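Alpha-1,3-glucanase (Bacillus circulans, PDB 5ZRU) probably hydrolyses alpha-1,3-glucan, this chain being the catalytic unit of a larger secreted glycoside hydrolase of family GH87 that also carries carbohydrate-binding modules. Local coordinates at residues A[317-322]-A[347-352]. Sequence-based numbering, arbitrary orientation.
Sequences EHFECG and RNNLAD. With CA (calcium ion), chain J.
Asn349 reaches with its side chain into the turn of 317-322: OD1 accepts a hydrogen bond from the backbone N-H of Phe319, N to OD1 2.9 Å, in the carbonyl plane and on a lone pair. With CG anti to its own carbonyl carbon (chi1 -57°), the amide lies along the inside of the turn, its CG close to Gly322 N, while OD1 approaches the Phe319 ring at the edge. Backbone bonds flank this amide. Leu350 N hydrogen-bonds to Phe319 O at 2.9 Å, and farther along Gly322 N reaches Asp352 O at 3.1 Å. That same Asp352 carbonyl is touched by CA and CB of Cys321, whose SG packs against the methyl of Ala351, 3.9 Å from its CB.

At the other end the amide of Asn348 lies alongside the carboxylate of Glu317. ND2 donates to Glu317 OE1 at 2.9 Å, nearly along the C-O axis, with the two planes turned 40° apart. The His318 ring runs beside Asn348 too, CD2 resting 3.7 Å from its CB, and His318 N makes a weak bond to Asn348 O.

Outer partners fix these groups. Tyr283 holds Glu317 OE2, Asn285 and Asp138 grip the two His318 ring nitrogens, and Asn372 and Asn373 bond the amides of Asn348 and Asn349. The Asp352 carboxylate extends beyond the contact to chelate a calcium ion through both oxygens, OD1 at 2.3 Å and OD2 at 2.7 Å, together with four waters and Asp375; Asn355 also bonds OD2.

Successive corners, following strands 310-317 and 345-347, thus stack one coil upon the next, with asparagine amides joining neighbouring turns, as in the right-handed parallel beta-helix of the pectate-lyase-like catalytic domain.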
ATOM      1  N   GLU A 317      -9.115  -2.510   1.330  1.00  9.05           N
ATOM      2  CA  GLU A 317      -8.351  -2.248   2.538  1.00  8.74           C
ATOM      3  C   GLU A 317      -8.640  -3.305   3.595  1.00  9.79           C
ATOM      4  O   GLU A 317      -9.671  -3.979   3.569  1.00  9.31           O
ATOM      5  CB  GLU A 317      -8.631  -0.839   3.098  1.00 12.64           C
ATOM      6  CG  GLU A 317     -10.072  -0.491   3.369  1.00 13.59           C
ATOM      7  CD  GLU A 317     -10.258   0.980   3.793  1.00 12.82           C
ATOM      8  OE1 GLU A 317      -9.252   1.705   3.953  1.00 13.02           O
ATOM      9  OE2 GLU A 317     -11.421   1.404   3.960  1.00 13.11           O
ATOM     10  N   HIS A 318      -7.699  -3.420   4.536  1.00  7.54           N
ATOM     11  CA  HIS A 318      -7.809  -4.259   5.726  1.00  7.99           C
ATOM     12  C   HIS A 318      -7.724  -5.747   5.421  1.00  8.64           C
ATOM     13  O   HIS A 318      -8.122  -6.579   6.248  1.00  7.68           O
ATOM     14  CB  HIS A 318      -9.091  -3.944   6.510  1.00  9.25           C
ATOM     15  CG  HIS A 318      -9.243  -2.493   6.829  1.00 10.55           C
ATOM     16  ND1 HIS A 318     -10.456  -1.841   6.785  1.00  9.28           N
ATOM     17  CD2 HIS A 318      -8.326  -1.565   7.191  1.00  9.86           C
ATOM     18  CE1 HIS A 318     -10.281  -0.570   7.104  1.00 10.05           C
ATOM     19  NE2 HIS A 318      -8.998  -0.379   7.359  1.00  9.10           N
ATOM     20  N   PHE A 319      -7.188  -6.119   4.266  1.00  8.98           N
ATOM     21  CA  PHE A 319      -6.975  -7.532   3.979  1.00  8.65           C
ATOM     22  C   PHE A 319      -5.570  -7.941   4.398  1.00  7.77           C
ATOM     23  O   PHE A 319      -4.753  -7.115   4.803  1.00  8.41           O
ATOM     24  CB  PHE A 319      -7.227  -7.813   2.494  1.00  8.35           C
ATOM     25  CG  PHE A 319      -8.676  -7.675   2.109  1.00  7.74           C
ATOM     26  CD1 PHE A 319      -9.546  -8.749   2.250  1.00  9.08           C
ATOM     27  CD2 PHE A 319      -9.177  -6.461   1.669  1.00  8.38           C
ATOM     28  CE1 PHE A 319     -10.895  -8.622   1.930  1.00 10.65           C
ATOM     29  CE2 PHE A 319     -10.518  -6.319   1.336  1.00  9.84           C
ATOM     30  CZ  PHE A 319     -11.387  -7.402   1.476  1.00 11.70           C
ATOM     31  N   GLU A 320      -5.295  -9.243   4.313  1.00  8.62           N
ATOM     32  CA  GLU A 320      -3.949  -9.731   4.586  1.00  8.98           C
ATOM     33  C   GLU A 320      -2.950  -9.075   3.648  1.00  8.86           C
ATOM     34  O   GLU A 320      -1.918  -8.553   4.079  1.00 10.06           O
ATOM     35  CB  GLU A 320      -3.913 -11.251   4.429  1.00 12.21           C
ATOM     36  CG  GLU A 320      -2.530 -11.862   4.550  1.00 12.04           C
ATOM     37  CD  GLU A 320      -2.530 -13.333   4.193  1.00 15.69           C
ATOM     38  OE1 GLU A 320      -3.532 -13.802   3.609  1.00 12.16           O
ATOM     39  OE2 GLU A 320      -1.532 -14.018   4.492  1.00 18.41           O
ATOM     40  N   CYS A 321      -3.248  -9.115   2.353  1.00  9.66           N
ATOM     41  CA  CYS A 321      -2.604  -8.319   1.325  1.00 10.42           C
ATOM     42  C   CYS A 321      -3.713  -7.769   0.443  1.00  8.73           C
ATOM     43  O   CYS A 321      -4.813  -8.328   0.399  1.00  9.00           O
ATOM     44  CB  CYS A 321      -1.644  -9.141   0.452  1.00  9.68           C
ATOM     45  SG  CYS A 321      -0.408 -10.118   1.325  1.00 13.70           S
ATOM     46  N   GLY A 322      -3.416  -6.697  -0.283  1.00  7.63           N
ATOM     47  CA  GLY A 322      -4.380  -6.206  -1.259  1.00  8.80           C
ATOM     48  C   GLY A 322      -4.608  -7.226  -2.362  1.00  9.37           C
ATOM     49  O   GLY A 322      -5.743  -7.650  -2.620  1.00  8.40           O
ATOM     50  N   ARG A 347      -4.900  -0.058   0.359  1.00  7.58           N
ATOM     51  CA  ARG A 347      -4.480   0.678   1.547  1.00  6.14           C
ATOM     52  C   ARG A 347      -4.773  -0.107   2.812  1.00  7.75           C
ATOM     53  O   ARG A 347      -5.689  -0.930   2.852  1.00  7.19           O
ATOM     54  CB  ARG A 347      -5.182   2.042   1.644  1.00  6.94           C
ATOM     55  CG  ARG A 347      -5.029   2.933   0.401  1.00  7.64           C
ATOM     56  CD  ARG A 347      -5.692   4.291   0.653  1.00  8.62           C
ATOM     57  NE  ARG A 347      -5.550   5.214  -0.477  1.00  7.96           N
ATOM     58  CZ  ARG A 347      -6.381   6.224  -0.707  1.00 11.40           C
ATOM     59  NH1 ARG A 347      -7.407   6.422   0.123  1.00  8.80           N
ATOM     60  NH2 ARG A 347      -6.199   7.034  -1.760  1.00  8.37           N
ATOM     61  N   ASN A 348      -3.979   0.153   3.851  1.00  7.52           N
ATOM     62  CA  ASN A 348      -4.292  -0.334   5.199  1.00  7.62           C
ATOM     63  C   ASN A 348      -4.434  -1.852   5.243  1.00  7.41           C
ATOM     64  O   ASN A 348      -5.289  -2.388   5.948  1.00  7.69           O
ATOM     65  CB  ASN A 348      -5.567   0.333   5.726  1.00  7.86           C
ATOM     66  CG  ASN A 348      -5.560   1.813   5.528  1.00 12.24           C
ATOM     67  OD1 ASN A 348      -4.641   2.503   5.972  1.00 11.52           O
ATOM     68  ND2 ASN A 348      -6.584   2.325   4.844  1.00  9.38           N
ATOM     69  N   ASN A 349      -3.595  -2.558   4.495  1.00  7.40           N
ATOM     70  CA  ASN A 349      -3.549  -4.006   4.594  1.00  7.74           C
ATOM     71  C   ASN A 349      -2.437  -4.422   5.556  1.00 10.26           C
ATOM     72  O   ASN A 349      -1.478  -3.674   5.801  1.00  8.75           O
ATOM     73  CB  ASN A 349      -3.347  -4.638   3.215  1.00  9.48           C
ATOM     74  CG  ASN A 349      -4.431  -4.232   2.233  1.00 10.14           C
ATOM     75  OD1 ASN A 349      -5.562  -4.728   2.301  1.00 10.28           O
ATOM     76  ND2 ASN A 349      -4.098  -3.307   1.316  1.00  6.56           N
ATOM     77  N   LEU A 350      -2.603  -5.622   6.127  1.00  6.50           N
ATOM     78  CA  LEU A 350      -1.708  -6.109   7.177  1.00  9.01           C
ATOM     79  C   LEU A 350      -0.345  -6.532   6.641  1.00  8.75           C
ATOM     80  O   LEU A 350       0.602  -6.662   7.425  1.00  9.37           O
ATOM     81  CB  LEU A 350      -2.363  -7.285   7.914  1.00  5.50           C
ATOM     82  CG  LEU A 350      -3.573  -6.883   8.762  1.00  9.67           C
ATOM     83  CD1 LEU A 350      -4.519  -8.043   8.975  1.00 11.99           C
ATOM     84  CD2 LEU A 350      -3.117  -6.308  10.120  1.00  9.29           C
ATOM     85  N   ALA A 351      -0.225  -6.738   5.330  1.00  9.21           N
ATOM     86  CA  ALA A 351       1.043  -7.095   4.696  1.00  9.36           C
ATOM     87  C   ALA A 351       1.126  -6.425   3.323  1.00  9.32           C
ATOM     88  O   ALA A 351       0.759  -5.257   3.205  1.00  9.73           O
ATOM     89  CB  ALA A 351       1.189  -8.618   4.586  1.00 11.40           C
ATOM     90  N   ASP A 352       1.584  -7.141   2.285  1.00  8.70           N
ATOM     91  CA  ASP A 352       1.869  -6.511   0.993  1.00  7.50           C
ATOM     92  C   ASP A 352       0.646  -5.808   0.416  1.00  9.29           C
ATOM     93  O   ASP A 352      -0.479  -6.300   0.524  1.00  9.37           O
ATOM     94  CB  ASP A 352       2.324  -7.541  -0.050  1.00 11.43           C
ATOM     95  CG  ASP A 352       3.513  -8.353   0.396  1.00 18.23           C
ATOM     96  OD1 ASP A 352       3.492  -8.824   1.548  1.00 19.43           O
ATOM     97  OD2 ASP A 352       4.434  -8.552  -0.430  1.00 18.57           O
TER
HETATM   98 CA    CA J 608       5.770  -9.317   1.803  1.00 21.59          CA
HETATM   99  O   HOH W   1       7.490 -10.085   2.861  1.00 24.87           O
HETATM  100  O   HOH W   2       5.658 -11.528   1.236  1.00 30.56           O
HETATM  101  O   HOH W   3       4.483 -10.761   3.032  1.00 32.06           O
HETATM  102  O   HOH W   4       6.869  -8.716   0.163  1.00 15.34           O